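Local atomic coordinates of malate dehydrogenase (Pyrococcus horikoshii, PDB entry 1V9N), a protein that catalyses the NAD-dependent oxidation of (S)-malate to oxaloacetate, working as a homodimer of the LDH2/MDH2 oxidoreductase family. Residues Asp48-Glu53 and Lys325-Met330; Ala88-Asp93 and Gly118-Arg123; Ser188-Gly193 and Gly228-Leu233. All coordinates share one frame; numbering follows the deposited sequence.

How the interactions relate
Along the chain, interaction 1 closes a long loop between helix 34-49 and helix 324-336, and the other two lie nested within it, interaction 2 completing its contact before interaction 3 opens. Interaction 2 joins two neighbouring strands of the seven-stranded mixed sheet; interaction 3 joins two irregular segments between strand 181-185 and helix 242-258. Interactions 1 and 3, nearest atoms about 6 Å apart, both touch the same NADPH, interaction 1 at the adenine and 2'-phosphate, interaction 3 at the nicotinamide-side phosphate, so segments far apart in sequence line one cofactor site. Interaction 2 sits about 29 Å, centre to centre, from interaction 1, across the chain's centre. All three reach the second subunit, interaction 1 through Lys-325.

Interaction 1 of 3, residues Asp48-Glu53 and Lys325-Met330; sequences DLRGVE and KGFLTM. With NDP (NADPH dihydro-nicotinamide-adenine-dinucleotide phosphate), chain B.
The Arg-50 guanidinium has CA of Gly-326 over one face, while its edge is shared by the ring of Phe-327 and a phosphate oxygen of NADPH. On the Phe-327 ring the arginine NH1 lies over the centre of one face, and CZ is 4.3 Å from the ring centroid, only 5° off the normal: a cation-pi contact in which the two planes stand 85° apart, edge of the cation to face of the ring. The site is the 2'-phosphate pocket of the cofactor, built where a Schellman motif ends helix 34-49 at Gly-51 beside helix 324-336. Arg-50 reaches it through a bend at chi3 (68°). Its NH2 gives a nearly straight bond to NDP O2X (3.1 Å) and also bonds the carbonyl of Gly-323, which probably helps to fix the guanidinium's rotation. Gly-326 N bonds a second phosphate oxygen, O1X, at 2.8 Å. Gly-326, with no side chain, lets Arg-50 NH2 come to 3.4 Å from its CA. Lys-325 extends to the adenine, and Glu-238 of the second subunit forms a salt bridge with its NZ. Farther along the helix, Thr-329 CG2 lies 3.2 Å from Leu-49 O, and its OG1 bonds Lys-325 O from above the carbonyl plane.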
# COMPACT_ATOMS: atom_id res chain seq x y z
N ASP A 48 12.05 -9.05 18.44
CA ASP A 48 13.44 -9.39 18.69
C ASP A 48 13.83 -10.66 17.94
O ASP A 48 14.90 -10.74 17.35
CB ASP A 48 13.69 -9.56 20.19
CG ASP A 48 13.71 -8.23 20.94
OD1 ASP A 48 14.47 -7.33 20.53
OD2 ASP A 48 12.96 -8.09 21.93
N LEU A 49 12.93 -11.65 17.95
CA LEU A 49 13.17 -12.91 17.26
C LEU A 49 13.32 -12.73 15.75
O LEU A 49 14.16 -13.38 15.11
CB LEU A 49 12.03 -13.89 17.54
CG LEU A 49 11.97 -14.53 18.93
CD1 LEU A 49 10.72 -15.38 19.06
CD2 LEU A 49 13.21 -15.40 19.13
N ARG A 50 12.49 -11.87 15.17
CA ARG A 50 12.52 -11.63 13.73
C ARG A 50 13.64 -10.67 13.33
O ARG A 50 13.80 -10.34 12.15
CB ARG A 50 11.18 -11.07 13.24
CG ARG A 50 9.99 -12.01 13.42
CD ARG A 50 8.77 -11.48 12.66
NE ARG A 50 8.97 -11.54 11.22
CZ ARG A 50 8.84 -12.65 10.49
NH1 ARG A 50 8.50 -13.79 11.08
NH2 ARG A 50 9.10 -12.64 9.19
N GLY A 51 14.40 -10.20 14.31
CA GLY A 51 15.50 -9.30 14.01
C GLY A 51 15.13 -7.83 13.89
O GLY A 51 15.84 -7.07 13.23
N VAL A 52 14.03 -7.43 14.51
CA VAL A 52 13.61 -6.04 14.46
C VAL A 52 13.93 -5.40 15.81
O VAL A 52 13.03 -5.09 16.60
CB VAL A 52 12.09 -5.90 14.18
CG1 VAL A 52 11.74 -4.44 13.92
CG2 VAL A 52 11.69 -6.77 12.99
N GLU A 53 15.22 -5.21 16.07
CA GLU A 53 15.70 -4.63 17.33
C GLU A 53 14.96 -3.35 17.71
O GLU A 53 14.55 -3.19 18.86
CB GLU A 53 17.20 -4.32 17.24
CG GLU A 53 18.09 -5.55 17.17
CD GLU A 53 19.56 -5.18 17.19
OE1 GLU A 53 20.03 -4.52 16.23
OE2 GLU A 53 20.26 -5.55 18.16
N LYS A 325 13.33 -13.95 5.68
CA LYS A 325 14.48 -13.65 6.52
C LYS A 325 14.07 -13.68 7.99
O LYS A 325 14.74 -14.29 8.82
CB LYS A 325 15.04 -12.25 6.22
CG LYS A 325 15.81 -12.12 4.92
CD LYS A 325 16.27 -10.68 4.75
CE LYS A 325 17.06 -10.48 3.47
NZ LYS A 325 17.46 -9.05 3.30
N GLY A 326 12.96 -13.02 8.30
CA GLY A 326 12.46 -12.97 9.67
C GLY A 326 12.18 -14.33 10.28
O GLY A 326 12.56 -14.58 11.43
N PHE A 327 11.51 -15.20 9.54
CA PHE A 327 11.20 -16.53 10.04
C PHE A 327 12.46 -17.36 10.27
O PHE A 327 12.53 -18.14 11.22
CB PHE A 327 10.25 -17.26 9.08
CG PHE A 327 8.80 -16.91 9.29
CD1 PHE A 327 8.20 -17.10 10.54
CD2 PHE A 327 8.03 -16.40 8.25
CE1 PHE A 327 6.85 -16.79 10.74
CE2 PHE A 327 6.69 -16.09 8.44
CZ PHE A 327 6.10 -16.28 9.69
N LEU A 328 13.44 -17.19 9.39
CA LEU A 328 14.71 -17.91 9.52
C LEU A 328 15.47 -17.37 10.72
O LEU A 328 16.03 -18.13 11.51
CB LEU A 328 15.55 -17.74 8.25
CG LEU A 328 15.52 -18.89 7.24
CD1 LEU A 328 14.08 -19.22 6.88
CD2 LEU A 328 16.32 -18.51 6.01
N THR A 329 15.50 -16.04 10.85
CA THR A 329 16.17 -15.41 11.97
C THR A 329 15.55 -15.91 13.26
O THR A 329 16.25 -16.22 14.22
CB THR A 329 16.03 -13.88 11.91
OG1 THR A 329 16.67 -13.39 10.72
CG2 THR A 329 16.66 -13.24 13.13
N MSE A 330 14.22 -16.00 13.28
CA MSE A 330 13.50 -16.48 14.46
C MSE A 330 13.93 -17.91 14.77
O MSE A 330 14.35 -18.21 15.89
CB MSE A 330 11.99 -16.44 14.21
CG MSE A 330 11.17 -17.16 15.27
SE MSE A 330 9.25 -17.02 15.02
CE MSE A 330 8.42 -18.64 14.44
PA NDP B . 12.50 -3.92 6.45
O1A NDP B . 13.28 -4.60 7.46
O2A NDP B . 13.11 -3.09 5.35
O5B NDP B . 11.52 -5.05 5.77
C5B NDP B . 10.58 -4.71 4.74
C4B NDP B . 9.84 -6.01 4.41
O4B NDP B . 10.56 -6.56 3.29
C3B NDP B . 9.79 -7.10 5.45
O3B NDP B . 8.48 -7.74 5.36
C2B NDP B . 10.87 -8.07 5.12
O2B NDP B . 10.72 -9.42 5.58
C1B NDP B . 10.95 -7.89 3.63
N9A NDP B . 12.31 -8.06 3.05
C8A NDP B . 13.57 -7.65 3.58
N7A NDP B . 14.55 -7.95 2.75
C5A NDP B . 13.97 -8.56 1.67
C6A NDP B . 14.46 -9.11 0.44
N6A NDP B . 15.76 -9.09 0.17
N1A NDP B . 13.57 -9.67 -0.46
C2A NDP B . 12.23 -9.69 -0.18
N3A NDP B . 11.67 -9.19 0.94
C4A NDP B . 12.60 -8.64 1.84
O3 NDP B . 11.36 -3.02 7.05
PN NDP B . 11.21 -1.72 7.94
O1N NDP B . 10.50 -0.76 7.10
O2N NDP B . 12.63 -1.41 8.31
O5D NDP B . 10.35 -2.28 9.15
C5D NDP B . 10.65 -1.96 10.54
C4D NDP B . 9.62 -2.66 11.51
O4D NDP B . 9.13 -1.64 12.37
C3D NDP B . 8.36 -3.28 10.85
O3D NDP B . 8.10 -4.54 11.50
C2D NDP B . 7.25 -2.26 11.04
O2D NDP B . 5.98 -2.87 11.09
C1D NDP B . 7.70 -1.57 12.36
N1N NDP B . 7.29 -0.15 12.47
C2N NDP B . 6.36 0.16 13.50
C3N NDP B . 5.97 1.56 13.63
C7N NDP B . 5.02 1.95 14.68
O7N NDP B . 4.64 3.11 14.85
N7N NDP B . 4.51 1.01 15.52
C4N NDP B . 6.53 2.51 12.72
C5N NDP B . 7.43 2.18 11.72
C6N NDP B . 7.82 0.85 11.59
P2B NDP B . 11.41 -10.04 6.83
O1X NDP B . 11.80 -11.37 6.33
O2X NDP B . 10.43 -10.14 7.96
O3X NDP B . 12.62 -9.19 7.22

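Interaction 2 of 3, residues Ala88-Asp93 and Gly118-Arg123; sequences ALIDGD and GIVIAR
Two neighbouring parallel strands of a beta-alpha-beta unit meet here: strand 87-91 leads through helix 97-115 into strand 117-125, and the short segments run at 23° to each other. Paired in register from Ala-88 with Val-120 to Asp-91 with Arg-123, they are laced by a backbone ladder that includes a short, nearly straight bond from Ile-90 N to Ile-121 O, 2.7 Å long. Gly-92 N carries the ladder past the strand end to Arg-123 O at 2.8 Å. On the face of Ala-88, Ile-90, Val-120 and Ala-122, Ile-90 CG1 meets Val-120 CG1 at 3.7 Å, and helix 97-115 packs over this side. On the other face Arg-123 runs extended from CG to NE, after a chi1 of 69° that sets CG between backbone N and carbonyl carbon. Its NE makes a nearly straight bond to Asp-91 OD2 at 3.1 Å, within the guanidinium plane but on the anti side of a carboxylate turned 83° to it. A water joins OD2 to NH2, and NH1 bonds Ser-260 O. With an alanine at Arg-123, Asp-91 OD2 would probably lose its cationic mate and Ser-260 O this donor. Because Asp-91 OD1 also takes Asp-93 N in an Asx turn and Asn-124 ND2, the carboxylate is gripped through both oxygens, so salt bridge and turn together probably restrain its rotation where the strand ends.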
# COMPACT_ATOMS: atom_id res chain seq x y z
N ALA A 88 -16.06 -2.25 12.47
CA ALA A 88 -16.19 -1.66 13.79
C ALA A 88 -15.20 -0.51 13.96
O ALA A 88 -14.10 -0.52 13.40
CB ALA A 88 -15.96 -2.71 14.86
N LEU A 89 -15.62 0.50 14.72
CA LEU A 89 -14.77 1.64 15.03
C LEU A 89 -14.58 1.52 16.54
O LEU A 89 -15.53 1.56 17.30
CB LEU A 89 -15.47 2.95 14.66
CG LEU A 89 -14.82 4.24 15.17
CD1 LEU A 89 -13.34 4.27 14.81
CD2 LEU A 89 -15.54 5.44 14.57
N ILE A 90 -13.33 1.36 16.94
CA ILE A 90 -12.98 1.16 18.35
C ILE A 90 -12.21 2.34 18.96
O ILE A 90 -11.41 2.98 18.28
CB ILE A 90 -12.07 -0.09 18.50
CG1 ILE A 90 -12.76 -1.33 17.93
CG2 ILE A 90 -11.64 -0.26 19.94
CD1 ILE A 90 -14.07 -1.68 18.57
N ASP A 91 -12.46 2.60 20.24
CA ASP A 91 -11.72 3.64 20.95
C ASP A 91 -10.90 2.86 21.99
O ASP A 91 -11.46 2.19 22.86
CB ASP A 91 -12.65 4.64 21.65
CG ASP A 91 -11.89 5.83 22.24
OD1 ASP A 91 -11.13 5.62 23.20
OD2 ASP A 91 -12.03 6.96 21.72
N GLY A 92 -9.58 2.95 21.87
CA GLY A 92 -8.68 2.23 22.76
C GLY A 92 -8.59 2.65 24.21
O GLY A 92 -7.96 1.96 25.02
N ASP A 93 -9.22 3.77 24.56
CA ASP A 93 -9.20 4.27 25.93
C ASP A 93 -7.78 4.35 26.49
O ASP A 93 -7.54 4.07 27.66
CB ASP A 93 -10.08 3.36 26.81
CG ASP A 93 -10.42 3.98 28.16
OD1 ASP A 93 -10.58 5.21 28.23
OD2 ASP A 93 -10.55 3.22 29.15
N GLY A 118 -13.72 -8.31 7.33
CA GLY A 118 -13.67 -7.69 8.64
C GLY A 118 -12.72 -6.51 8.66
O GLY A 118 -11.52 -6.66 8.43
N ILE A 119 -13.25 -5.32 8.91
CA ILE A 119 -12.43 -4.11 8.97
C ILE A 119 -12.65 -3.41 10.31
O ILE A 119 -13.74 -2.94 10.61
CB ILE A 119 -12.78 -3.13 7.82
CG1 ILE A 119 -12.33 -3.72 6.49
CG2 ILE A 119 -12.12 -1.76 8.06
CD1 ILE A 119 -12.71 -2.90 5.27
N VAL A 120 -11.60 -3.37 11.12
CA VAL A 120 -11.70 -2.72 12.41
C VAL A 120 -10.67 -1.60 12.46
O VAL A 120 -9.50 -1.80 12.13
CB VAL A 120 -11.46 -3.70 13.58
CG1 VAL A 120 -11.51 -2.96 14.91
CG2 VAL A 120 -12.53 -4.80 13.56
N ILE A 121 -11.12 -0.42 12.85
CA ILE A 121 -10.25 0.73 12.97
C ILE A 121 -10.28 1.22 14.41
O ILE A 121 -11.34 1.23 15.05
CB ILE A 121 -10.68 1.82 11.99
CG1 ILE A 121 -10.59 1.27 10.56
CG2 ILE A 121 -9.81 3.05 12.14
CD1 ILE A 121 -11.10 2.18 9.50
N ALA A 122 -9.13 1.61 14.92
CA ALA A 122 -9.05 2.06 16.30
C ALA A 122 -8.38 3.41 16.45
O ALA A 122 -7.44 3.74 15.73
CB ALA A 122 -8.32 1.01 17.14
N ARG A 123 -8.88 4.20 17.39
CA ARG A 123 -8.30 5.50 17.69
C ARG A 123 -8.03 5.49 19.18
O ARG A 123 -8.42 4.54 19.88
CB ARG A 123 -9.27 6.64 17.36
CG ARG A 123 -10.47 6.70 18.29
CD ARG A 123 -11.42 7.81 17.89
NE ARG A 123 -12.57 7.89 18.80
CZ ARG A 123 -13.79 8.25 18.41
NH1 ARG A 123 -14.02 8.54 17.14
NH2 ARG A 123 -14.77 8.32 19.30
O HOH W 1 -14.85 8.07 22.43

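Interaction 3 of 3, residues Ser188-Gly193 and Gly228-Leu233; sequences SVVPIG and GALLPL. With NDP (NADPH dihydro-nicotinamide-adenine-dinucleotide phosphate), chain B.
Leu-230 points toward segment 188-193, and its side chain can be followed outward from the backbone. From CB, which serves as the stem, the chain turns with CG anti to the carbonyl carbon (chi1 -67°), and this branch point comes 4.1 Å from Ile-192 CD1. CD1 then enters the bend of the other segment, 3.5 Å from Val-190 O and 3.6 Å from Ile-192 N, with Ile-192 CB also alongside; CD2 turns to Val-190 CG2 at 4.2 Å. The leucine crosses both partner side chains at about a right angle. Beside this apolar wedge the backbones are tied once, by Val-189 N to Leu-231 O (3.0 Å, 170°). A water donates to the same Leu-231 O at 2.7 Å and accepts from Val-190 N, so this carbonyl holds two donors and the water links the segments a second time. Within the first segment Ser-188 OG bonds Val-190 O at 2.6 Å from well above the carbonyl plane, bracing the bend that Leu-230 fills. The carbonyls of Ser-188 and Val-189 both accept from Lys-244 of the second subunit, itself a cofactor ligand. Pro-191 CD lies 3.2 Å from NDP O2N. Two irregular segments thus meet at the dimer interface, and Pro-191 forms part of the wall of the NADPH pocket beside the nicotinamide-side phosphate.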
# COMPACT_ATOMS: atom_id res chain seq x y z
N SER A 188 8.47 4.81 5.07
CA SER A 188 9.62 5.70 4.97
C SER A 188 10.74 4.75 4.55
O SER A 188 10.59 3.53 4.66
CB SER A 188 9.93 6.34 6.33
OG SER A 188 10.15 5.35 7.32
N VAL A 189 11.86 5.29 4.07
CA VAL A 189 12.95 4.40 3.67
C VAL A 189 13.29 3.48 4.84
O VAL A 189 13.46 2.28 4.67
CB VAL A 189 14.22 5.18 3.25
CG1 VAL A 189 15.30 4.20 2.79
CG2 VAL A 189 13.90 6.16 2.13
N VAL A 190 13.38 4.06 6.04
CA VAL A 190 13.67 3.27 7.24
C VAL A 190 12.94 3.84 8.45
O VAL A 190 12.51 4.99 8.45
CB VAL A 190 15.19 3.25 7.56
CG1 VAL A 190 15.96 2.69 6.38
CG2 VAL A 190 15.68 4.66 7.89
N PRO A 191 12.79 3.02 9.50
CA PRO A 191 12.10 3.46 10.73
C PRO A 191 13.06 4.31 11.55
O PRO A 191 14.28 4.13 11.47
CB PRO A 191 11.79 2.14 11.45
CG PRO A 191 11.89 1.11 10.37
CD PRO A 191 13.03 1.57 9.54
N ILE A 192 12.53 5.25 12.33
CA ILE A 192 13.39 6.09 13.15
C ILE A 192 14.05 5.17 14.17
O ILE A 192 15.22 5.34 14.51
CB ILE A 192 12.59 7.19 13.89
CG1 ILE A 192 13.56 8.19 14.51
CG2 ILE A 192 11.72 6.57 14.97
CD1 ILE A 192 14.43 8.91 13.50
N GLY A 193 13.29 4.18 14.64
CA GLY A 193 13.81 3.24 15.60
C GLY A 193 15.06 2.52 15.12
O GLY A 193 15.77 1.92 15.92
N GLY A 228 16.44 17.04 12.28
CA GLY A 228 16.45 16.36 11.00
C GLY A 228 15.14 15.63 10.75
O GLY A 228 14.23 15.68 11.58
N ALA A 229 15.04 14.96 9.61
CA ALA A 229 13.83 14.22 9.27
C ALA A 229 14.14 13.05 8.35
O ALA A 229 15.12 13.08 7.59
CB ALA A 229 12.82 15.15 8.60
N LEU A 230 13.31 12.01 8.42
CA LEU A 230 13.49 10.83 7.59
C LEU A 230 12.91 11.12 6.21
O LEU A 230 12.11 12.03 6.04
CB LEU A 230 12.78 9.62 8.20
CG LEU A 230 13.35 9.07 9.52
CD1 LEU A 230 12.41 8.03 10.10
CD2 LEU A 230 14.72 8.48 9.27
N LEU A 231 13.33 10.33 5.23
CA LEU A 231 12.86 10.48 3.86
C LEU A 231 11.82 9.39 3.57
O LEU A 231 11.91 8.28 4.08
CB LEU A 231 14.05 10.35 2.89
CG LEU A 231 14.38 11.51 1.93
CD1 LEU A 231 14.40 12.84 2.66
CD2 LEU A 231 15.73 11.23 1.28
N PRO A 232 10.81 9.71 2.74
CA PRO A 232 9.78 8.71 2.42
C PRO A 232 10.30 7.73 1.38
O PRO A 232 11.21 8.06 0.61
CB PRO A 232 8.65 9.57 1.86
CG PRO A 232 9.40 10.65 1.14
CD PRO A 232 10.49 11.01 2.13
N LEU A 233 9.74 6.52 1.36
CA LEU A 233 10.16 5.52 0.39
C LEU A 233 10.20 6.19 -0.98
O LEU A 233 9.28 6.91 -1.36
CB LEU A 233 9.17 4.35 0.37
CG LEU A 233 9.46 3.22 -0.63
CD1 LEU A 233 10.83 2.63 -0.34
CD2 LEU A 233 8.38 2.14 -0.52
PA NDP B . 12.50 -3.92 6.45
O1A NDP B . 13.28 -4.60 7.46
O2A NDP B . 13.11 -3.09 5.35
O5B NDP B . 11.52 -5.05 5.77
C5B NDP B . 10.58 -4.71 4.74
C4B NDP B . 9.84 -6.01 4.41
O4B NDP B . 10.56 -6.56 3.29
C3B NDP B . 9.79 -7.10 5.45
O3B NDP B . 8.48 -7.74 5.36
C2B NDP B . 10.87 -8.07 5.12
O2B NDP B . 10.72 -9.42 5.58
C1B NDP B . 10.95 -7.89 3.63
N9A NDP B . 12.31 -8.06 3.05
C8A NDP B . 13.57 -7.65 3.58
N7A NDP B . 14.55 -7.95 2.75
C5A NDP B . 13.97 -8.56 1.67
C6A NDP B . 14.46 -9.11 0.44
N6A NDP B . 15.76 -9.09 0.17
N1A NDP B . 13.57 -9.67 -0.46
C2A NDP B . 12.23 -9.69 -0.18
N3A NDP B . 11.67 -9.19 0.94
C4A NDP B . 12.60 -8.64 1.84
O3 NDP B . 11.36 -3.02 7.05
PN NDP B . 11.21 -1.72 7.94
O1N NDP B . 10.50 -0.76 7.10
O2N NDP B . 12.63 -1.41 8.31
O5D NDP B . 10.35 -2.28 9.15
C5D NDP B . 10.65 -1.96 10.54
C4D NDP B . 9.62 -2.66 11.51
O4D NDP B . 9.13 -1.64 12.37
C3D NDP B . 8.36 -3.28 10.85
O3D NDP B . 8.10 -4.54 11.50
C2D NDP B . 7.25 -2.26 11.04
O2D NDP B . 5.98 -2.87 11.09
C1D NDP B . 7.70 -1.57 12.36
N1N NDP B . 7.29 -0.15 12.47
C2N NDP B . 6.36 0.16 13.50
C3N NDP B . 5.97 1.56 13.63
C7N NDP B . 5.02 1.95 14.68
O7N NDP B . 4.64 3.11 14.85
N7N NDP B . 4.51 1.01 15.52
C4N NDP B . 6.53 2.51 12.72
C5N NDP B . 7.43 2.18 11.72
C6N NDP B . 7.82 0.85 11.59
P2B NDP B . 11.41 -10.04 6.83
O1X NDP B . 11.80 -11.37 6.33
O2X NDP B . 10.43 -10.14 7.96
O3X NDP B . 12.62 -9.19 7.22
O HOH W 2 13.81 7.13 5.65